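Local coordinates for protein 3,4-dihydroxybenzoate decarboxylase (Enterobacter cloacae, PDB 5NY5) that catalyses the decarboxylation of 3,4-dihydroxybenzoate and, in reverse, the para-carboxylation of catechols, as a UbiD-family enzyme dependent on prenylated flavin, at residues P244-V248 against A257-A261; P288-G292 against G360-F364; H436-Q442 against N453-C457. All blocks are in the same frame, centred on the assembly; numbering follows the deposited sequence.

How the interactions relate
Interactions 2 and 3 form one neighbourhood, their centres about 12 Å apart: His436 stands edge-to-face with Phe290 and Phe364, with His436 CB 3.5 Å from Phe364 CE1, and Pro291 packs on Leu438, its CG against the carbonyl oxygen. Both reach a second subunit. Interaction 1, a hairpin within the Rift-related region, lies apart, its centre about 30 Å from that of interaction 2 and 39 Å from that of interaction 3. Side chain to side chain, each comes within about 10 Å of a residue of the site for prenylated FMN and manganese, neither bound to this chain: Val245 is about 9 Å from Glu233, Phe290 about 8 Å from Arg171 and His436 about 9 Å from Phe183.

Interaction 1 (P244-V248 against A257-A261); sequences PVELV and AIARA
Val248 and Ala257 form the tight end of a beta hairpin built from strands 246-249 and 256-258. They are an antiparallel hydrogen-bonded pair, with Val248 N donating to Ala257 O at 2.9 Å and Ala257 N to Val248 O at 2.8 Å. Placed between its backbone N and carbonyl carbon (chi1 52°), CG1 of Val248 leans over the partner strand and comes within 3.7 Å of Ala259 CA. Next along, Leu247 and Ile258 are a non-hydrogen-bonded pair whose side chains set out in different directions, yet their ends meet again, CD2 of Leu247 lying 3.7 Å from Ile258 CD1. Leu234 of helix 234-241 packs on both. Strand pairing gives way to a type I turn from Ile258 to Ala261, but one more bond follows: Ala259 N reaches Glu246 O at 3.0 Å, from 36° above the carbonyl plane.

The partly exposed flank is looser. Glu246 and Arg260 run side by side in the same direction, and the nearest approach of their side chains is from OE2 of Glu246 to Arg260 CD, 4.1 Å. Glu246 OE2 remains 5.1 Å from Arg260 NE, and the guanidinium instead forms a salt bridge with Asp7.

The hairpin is thus joined by backbone bonds and aliphatic contact, while the opposite charges of Glu246 and Arg260 probably contribute only a weak, longer-range attraction.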
loop_
_atom_site.group_PDB
_atom_site.type_symbol
_atom_site.label_atom_id
_atom_site.label_comp_id
_atom_site.label_asym_id
_atom_site.label_seq_id
_atom_site.Cartn_x
_atom_site.Cartn_y
_atom_site.Cartn_z
ATOM N N PRO A 244 -7.369 22.500 52.528
ATOM C CA PRO A 244 -8.623 22.001 51.951
ATOM C C PRO A 244 -9.442 23.106 51.301
ATOM O O PRO A 244 -9.480 24.243 51.773
ATOM C CB PRO A 244 -9.352 21.400 53.159
ATOM C CG PRO A 244 -8.705 22.015 54.348
ATOM C CD PRO A 244 -7.281 22.241 53.970
ATOM N N VAL A 245 -10.095 22.755 50.193
ATOM C CA VAL A 245 -11.008 23.675 49.529
ATOM C C VAL A 245 -12.251 23.854 50.389
ATOM O O VAL A 245 -12.838 22.876 50.868
ATOM C CB VAL A 245 -11.368 23.154 48.130
ATOM C CG1 VAL A 245 -12.333 24.100 47.436
ATOM C CG2 VAL A 245 -10.113 22.963 47.302
ATOM N N GLU A 246 -12.658 25.101 50.588
ATOM C CA GLU A 246 -13.782 25.406 51.461
ATOM C C GLU A 246 -15.082 25.463 50.670
ATOM O O GLU A 246 -15.139 26.039 49.581
ATOM C CB GLU A 246 -13.546 26.728 52.193
ATOM C CG GLU A 246 -12.415 26.666 53.207
ATOM C CD GLU A 246 -11.970 28.034 53.682
ATOM O OE1 GLU A 246 -10.854 28.138 54.232
ATOM O OE2 GLU A 246 -12.732 29.008 53.506
ATOM N N LEU A 247 -16.126 24.855 51.230
ATOM C CA LEU A 247 -17.443 24.812 50.615
ATOM C C LEU A 247 -18.458 25.494 51.520
ATOM O O LEU A 247 -18.318 25.497 52.747
ATOM C CB LEU A 247 -17.879 23.370 50.340
ATOM C CG LEU A 247 -16.975 22.578 49.396
ATOM C CD1 LEU A 247 -17.421 21.131 49.299
ATOM C CD2 LEU A 247 -16.957 23.223 48.024
ATOM N N VAL A 248 -19.485 26.072 50.905
ATOM C CA VAL A 248 -20.540 26.777 51.621
ATOM C C VAL A 248 -21.883 26.276 51.113
ATOM O O VAL A 248 -22.058 26.058 49.910
ATOM C CB VAL A 248 -20.417 28.307 51.452
ATOM C CG1 VAL A 248 -20.313 28.680 49.982
ATOM C CG2 VAL A 248 -21.593 29.022 52.104
ATOM N N ALA A 257 -21.576 25.392 47.276
ATOM C CA ALA A 257 -20.839 26.208 46.323
ATOM C C ALA A 257 -19.426 26.449 46.835
ATOM O O ALA A 257 -19.129 26.258 48.017
ATOM C CB ALA A 257 -21.537 27.550 46.065
ATOM N N ILE A 258 -18.551 26.869 45.923
ATOM C CA ILE A 258 -17.175 27.187 46.287
ATOM C C ILE A 258 -17.175 28.459 47.126
ATOM O O ILE A 258 -17.590 29.526 46.660
ATOM C CB ILE A 258 -16.297 27.342 45.040
ATOM C CG1 ILE A 258 -16.266 26.036 44.245
ATOM C CG2 ILE A 258 -14.888 27.763 45.428
ATOM C CD1 ILE A 258 -15.672 24.874 45.002
ATOM N N ALA A 259 -16.706 28.347 48.371
ATOM C CA ALA A 259 -16.784 29.470 49.297
ATOM C C ALA A 259 -15.906 30.632 48.848
ATOM O O ALA A 259 -16.293 31.797 48.988
ATOM C CB ALA A 259 -16.396 29.017 50.703
ATOM N N ARG A 260 -14.727 30.338 48.308
ATOM C CA ARG A 260 -13.776 31.363 47.899
ATOM C C ARG A 260 -13.993 31.838 46.469
ATOM O O ARG A 260 -13.161 32.584 45.945
ATOM C CB ARG A 260 -12.345 30.844 48.056
ATOM C CG ARG A 260 -12.002 30.389 49.462
ATOM C CD ARG A 260 -11.903 31.559 50.412
ATOM N NE ARG A 260 -10.669 32.310 50.216
ATOM C CZ ARG A 260 -10.390 33.453 50.829
ATOM N NH1 ARG A 260 -11.261 33.980 51.676
ATOM N NH2 ARG A 260 -9.241 34.070 50.594
ATOM N N ALA A 261 -15.085 31.433 45.832
ATOM C CA ALA A 261 -15.305 31.771 44.436
ATOM C C ALA A 261 -15.626 33.254 44.274
ATOM O O ALA A 261 -15.955 33.958 45.231
ATOM C CB ALA A 261 -16.435 30.927 43.854
HETATM O O HOH W 1 -13.613 27.763 48.772
#

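Interaction 2 (P288-G292 against G360-F364); sequences PEFPG and GGGKF
Phe290 is the first residue of 288-292 to touch the glycine-rich loop 360-364, and it follows Glu289, whose carboxylate forms a salt bridge with Arg171 of the prenylated FMN site. With CG lodged between the backbone N and the carbonyl carbon (chi1 72°), its ring is carried into that loop. The ring meets Phe364 in an offset edge-to-face stack, centroids 4.9 Å apart and planes at 65°, with the edge of Phe290 directed at the face of Phe364. Lys363 crosses one face of the Phe290 ring in a CH-pi contact, its CD 3.8 Å from the ring centroid and 21° off the normal. At the rim, near the ring plane, lie Gly361 CA, 4.0 Å from Phe290 CD1, and Gly360 O, an acceptor for the backbone N-H groups of Lys363 and Phe364 in its own loop.

Pro291, next in sequence, sets its CD over the opposite face of the Phe290 ring and turns CG to Phe364 CE2, 3.7 Å away. Its carbonyl oxygen is bonded by Trp415 of a second subunit.

Aromatic and aliphatic surfaces therefore make this buried junction between the Rift-related and C-terminal regions. The Lys363 chain bends where CD and CE meet the ring and takes its ammonium group to Tyr392 and Glu394, so the aromatic cluster meets its methylenes while the charge is satisfied by other partners.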
loop_
_atom_site.group_PDB
_atom_site.type_symbol
_atom_site.label_atom_id
_atom_site.label_comp_id
_atom_site.label_asym_id
_atom_site.label_seq_id
_atom_site.Cartn_x
_atom_site.Cartn_y
_atom_site.Cartn_z
ATOM N N PRO A 288 -16.743 28.982 19.144
ATOM C CA PRO A 288 -15.461 28.424 18.704
ATOM C C PRO A 288 -15.066 27.244 19.581
ATOM O O PRO A 288 -15.085 27.327 20.811
ATOM C CB PRO A 288 -14.491 29.599 18.862
ATOM C CG PRO A 288 -15.348 30.805 18.772
ATOM C CD PRO A 288 -16.663 30.433 19.382
ATOM N N GLU A 289 -14.714 26.138 18.938
ATOM C CA GLU A 289 -14.311 24.930 19.636
ATOM C C GLU A 289 -12.791 24.839 19.705
ATOM O O GLU A 289 -12.066 25.592 19.053
ATOM C CB GLU A 289 -14.895 23.693 18.950
ATOM C CG GLU A 289 -16.410 23.707 18.814
ATOM C CD GLU A 289 -17.125 23.591 20.147
ATOM O OE1 GLU A 289 -18.331 23.905 20.201
ATOM O OE2 GLU A 289 -16.486 23.180 21.138
ATOM N N PHE A 290 -12.311 23.890 20.508
ATOM C CA PHE A 290 -10.872 23.749 20.684
ATOM C C PHE A 290 -10.105 23.383 19.410
ATOM O O PHE A 290 -8.941 23.808 19.303
ATOM C CB PHE A 290 -10.581 22.741 21.810
ATOM C CG PHE A 290 -10.857 21.309 21.450
ATOM C CD1 PHE A 290 -9.864 20.517 20.899
ATOM C CD2 PHE A 290 -12.101 20.748 21.680
ATOM C CE1 PHE A 290 -10.110 19.201 20.570
ATOM C CE2 PHE A 290 -12.351 19.429 21.354
ATOM C CZ PHE A 290 -11.353 18.656 20.798
ATOM N N PRO A 291 -10.644 22.631 18.439
ATOM C CA PRO A 291 -9.866 22.395 17.211
ATOM C C PRO A 291 -9.604 23.653 16.401
ATOM O O PRO A 291 -8.675 23.659 15.585
ATOM C CB PRO A 291 -10.731 21.397 16.428
ATOM C CG PRO A 291 -11.582 20.758 17.442
ATOM C CD PRO A 291 -11.891 21.846 18.413
ATOM N N GLY A 292 -10.384 24.712 16.592
ATOM C CA GLY A 292 -10.169 25.965 15.891
ATOM C C GLY A 292 -11.316 26.405 15.009
ATOM O O GLY A 292 -11.191 27.432 14.328
ATOM N N GLY A 360 -3.153 20.405 18.680
ATOM C CA GLY A 360 -4.281 19.515 18.812
ATOM C C GLY A 360 -5.286 19.945 19.853
ATOM O O GLY A 360 -6.202 19.179 20.166
ATOM N N GLY A 361 -5.147 21.152 20.397
ATOM C CA GLY A 361 -6.011 21.593 21.471
ATOM C C GLY A 361 -5.809 20.859 22.774
ATOM O O GLY A 361 -6.664 20.938 23.657
ATOM N N GLY A 362 -4.693 20.150 22.923
ATOM C CA GLY A 362 -4.480 19.295 24.069
ATOM C C GLY A 362 -5.138 17.937 23.983
ATOM O O GLY A 362 -5.106 17.189 24.966
ATOM N N LYS A 363 -5.729 17.588 22.844
ATOM C CA LYS A 363 -6.446 16.323 22.719
ATOM C C LYS A 363 -6.083 15.530 21.471
ATOM O O LYS A 363 -5.969 14.308 21.546
ATOM C CB LYS A 363 -7.965 16.581 22.747
ATOM C CG LYS A 363 -8.470 17.189 24.049
ATOM C CD LYS A 363 -9.893 17.712 23.921
ATOM C CE LYS A 363 -10.909 16.585 23.896
ATOM N NZ LYS A 363 -10.931 15.829 25.178
ATOM N N PHE A 364 -5.888 16.188 20.331
ATOM C CA PHE A 364 -5.779 15.473 19.063
ATOM C C PHE A 364 -4.366 15.004 18.738
ATOM O O PHE A 364 -4.205 13.961 18.098
ATOM C CB PHE A 364 -6.290 16.347 17.916
ATOM C CG PHE A 364 -7.776 16.561 17.924
ATOM C CD1 PHE A 364 -8.586 15.882 18.817
ATOM C CD2 PHE A 364 -8.365 17.436 17.030
ATOM C CE1 PHE A 364 -9.955 16.078 18.822
ATOM C CE2 PHE A 364 -9.732 17.635 17.029
ATOM C CZ PHE A 364 -10.528 16.953 17.924
#

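Interaction 3 (H436-Q442 against N453-C457); sequences HQLDPSQ and NGISC
The side chains of Gln437 and Asn453 cross at about a right angle, their amide planes 86° apart, and OE1 of Gln437 lies 3.5 Å from Asn453 CB. At the edge of the His436 ring ND1 accepts Leu438 N in the ring plane at 3.0 Å, while Phe290 CZ lies over a face; the pairings with Phe290 and Phe364 are edge-to-face.

A third flat group, the amide of Gln442, fills the middle of the loop. Its chain runs extended beyond CG (chi2 -165°), carrying OE1 back to His436 N, which donates almost straight (177°) at 2.9 Å. NE2 gives a weak bond to Asp439 OD2 at 3.3 Å; both bonds probably help to set the amide rotation, although Gln442 OE1 also lies 2.9 Å from Gly454 O, another acceptor, which leaves that side strained. Ser456 packs on it, CB to CD of Gln442 at 3.3 Å. Across the contact, Gly454 N donates to Gln442 O at 3.0 Å. Asp439 shapes the far turn: its OD1 takes both Ser441 N, in an Asx turn, and Ser441 OG.

Segment 436-442 leaves strand 427-434, outermost of the mixed C-terminal sheet within this chain, and folds back over the start of neighbouring strand 455-462, where backbone bonds join Gly454 to Gly435 and Ser456 to Ile433. Lys396 bonds Asp439 and Ser441, and Gln422 of a second subunit bonds Ser441 and Cys457.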
loop_
_atom_site.group_PDB
_atom_site.type_symbol
_atom_site.label_atom_id
_atom_site.label_comp_id
_atom_site.label_asym_id
_atom_site.label_seq_id
_atom_site.Cartn_x
_atom_site.Cartn_y
_atom_site.Cartn_z
ATOM N N HIS A 436 -12.995 11.916 17.206
ATOM C CA HIS A 436 -13.733 13.010 17.817
ATOM C C HIS A 436 -14.581 13.691 16.752
ATOM O O HIS A 436 -14.136 13.870 15.617
ATOM C CB HIS A 436 -12.786 14.016 18.477
ATOM C CG HIS A 436 -13.446 14.886 19.499
ATOM N ND1 HIS A 436 -14.446 15.778 19.183
ATOM C CD2 HIS A 436 -13.247 15.001 20.834
ATOM C CE1 HIS A 436 -14.839 16.403 20.278
ATOM N NE2 HIS A 436 -14.125 15.950 21.293
ATOM N N GLN A 437 -15.800 14.074 17.134
ATOM C CA GLN A 437 -16.740 14.670 16.193
ATOM C C GLN A 437 -16.318 16.055 15.728
ATOM O O GLN A 437 -16.734 16.479 14.646
ATOM C CB GLN A 437 -18.127 14.752 16.828
ATOM C CG GLN A 437 -18.761 13.407 17.114
ATOM C CD GLN A 437 -19.627 12.918 15.971
ATOM O OE1 GLN A 437 -19.986 13.685 15.078
ATOM N NE2 GLN A 437 -19.976 11.637 16.000
ATOM N N LEU A 438 -15.515 16.771 16.510
ATOM C CA LEU A 438 -15.193 18.154 16.191
ATOM C C LEU A 438 -14.016 18.297 15.235
ATOM O O LEU A 438 -13.709 19.421 14.824
ATOM C CB LEU A 438 -14.924 18.942 17.475
ATOM C CG LEU A 438 -16.196 19.246 18.265
ATOM C CD1 LEU A 438 -15.879 20.012 19.532
ATOM C CD2 LEU A 438 -17.183 20.016 17.403
ATOM N N ASP A 439 -13.351 17.207 14.879
ATOM C CA ASP A 439 -12.407 17.238 13.768
ATOM C C ASP A 439 -13.196 17.220 12.465
ATOM O O ASP A 439 -13.877 16.231 12.182
ATOM C CB ASP A 439 -11.456 16.050 13.833
ATOM C CG ASP A 439 -10.386 16.078 12.745
ATOM O OD1 ASP A 439 -10.515 16.835 11.762
ATOM O OD2 ASP A 439 -9.402 15.324 12.868
ATOM N N PRO A 440 -13.144 18.282 11.659
ATOM C CA PRO A 440 -13.963 18.313 10.439
ATOM C C PRO A 440 -13.505 17.331 9.377
ATOM O O PRO A 440 -14.309 16.967 8.511
ATOM C CB PRO A 440 -13.823 19.764 9.953
ATOM C CG PRO A 440 -13.218 20.516 11.097
ATOM C CD PRO A 440 -12.386 19.528 11.839
ATOM N N SER A 441 -12.248 16.892 9.411
ATOM C CA SER A 441 -11.770 15.905 8.456
ATOM C C SER A 441 -12.209 14.487 8.801
ATOM O O SER A 441 -12.003 13.581 7.987
ATOM C CB SER A 441 -10.245 15.964 8.355
ATOM O OG SER A 441 -9.635 15.470 9.532
ATOM N N GLN A 442 -12.798 14.269 9.974
ATOM C CA GLN A 442 -13.308 12.954 10.354
ATOM C C GLN A 442 -14.716 12.756 9.791
ATOM O O GLN A 442 -15.708 12.619 10.505
ATOM C CB GLN A 442 -13.271 12.792 11.869
ATOM C CG GLN A 442 -11.871 12.897 12.431
ATOM C CD GLN A 442 -11.758 12.395 13.854
ATOM O OE1 GLN A 442 -12.655 11.733 14.364
ATOM N NE2 GLN A 442 -10.639 12.704 14.499
ATOM N N ASN A 453 -19.270 10.240 10.826
ATOM C CA ASN A 453 -18.708 11.391 11.518
ATOM C C ASN A 453 -18.018 10.959 12.806
ATOM O O ASN A 453 -18.489 10.069 13.517
ATOM C CB ASN A 453 -19.805 12.409 11.827
ATOM C CG ASN A 453 -20.367 13.055 10.581
ATOM O OD1 ASN A 453 -19.696 13.132 9.558
ATOM N ND2 ASN A 453 -21.601 13.537 10.665
ATOM N N GLY A 454 -16.887 11.594 13.100
ATOM C CA GLY A 454 -16.135 11.292 14.295
ATOM C C GLY A 454 -15.209 10.104 14.187
ATOM O O GLY A 454 -14.564 9.753 15.181
ATOM N N ILE A 455 -15.129 9.470 13.021
ATOM C CA ILE A 455 -14.206 8.373 12.778
ATOM C C ILE A 455 -13.064 8.903 11.929
ATOM O O ILE A 455 -13.254 9.772 11.073
ATOM C CB ILE A 455 -14.906 7.180 12.094
ATOM C CG1 ILE A 455 -16.155 6.784 12.880
ATOM C CG2 ILE A 455 -13.958 5.997 11.968
ATOM C CD1 ILE A 455 -16.941 5.672 12.253
ATOM N N SER A 456 -11.866 8.378 12.172
ATOM C CA SER A 456 -10.675 8.926 11.549
ATOM C C SER A 456 -9.693 7.817 11.210
ATOM O O SER A 456 -9.775 6.700 11.721
ATOM C CB SER A 456 -9.992 9.948 12.464
ATOM O OG SER A 456 -8.780 10.416 11.906
ATOM N N CYS A 457 -8.759 8.154 10.331
ATOM C CA CYS A 457 -7.508 7.428 10.224
ATOM C C CYS A 457 -6.538 8.038 11.224
ATOM O O CYS A 457 -6.404 9.262 11.300
ATOM C CB CYS A 457 -6.949 7.503 8.805
ATOM S SG CYS A 457 -5.356 6.701 8.574
#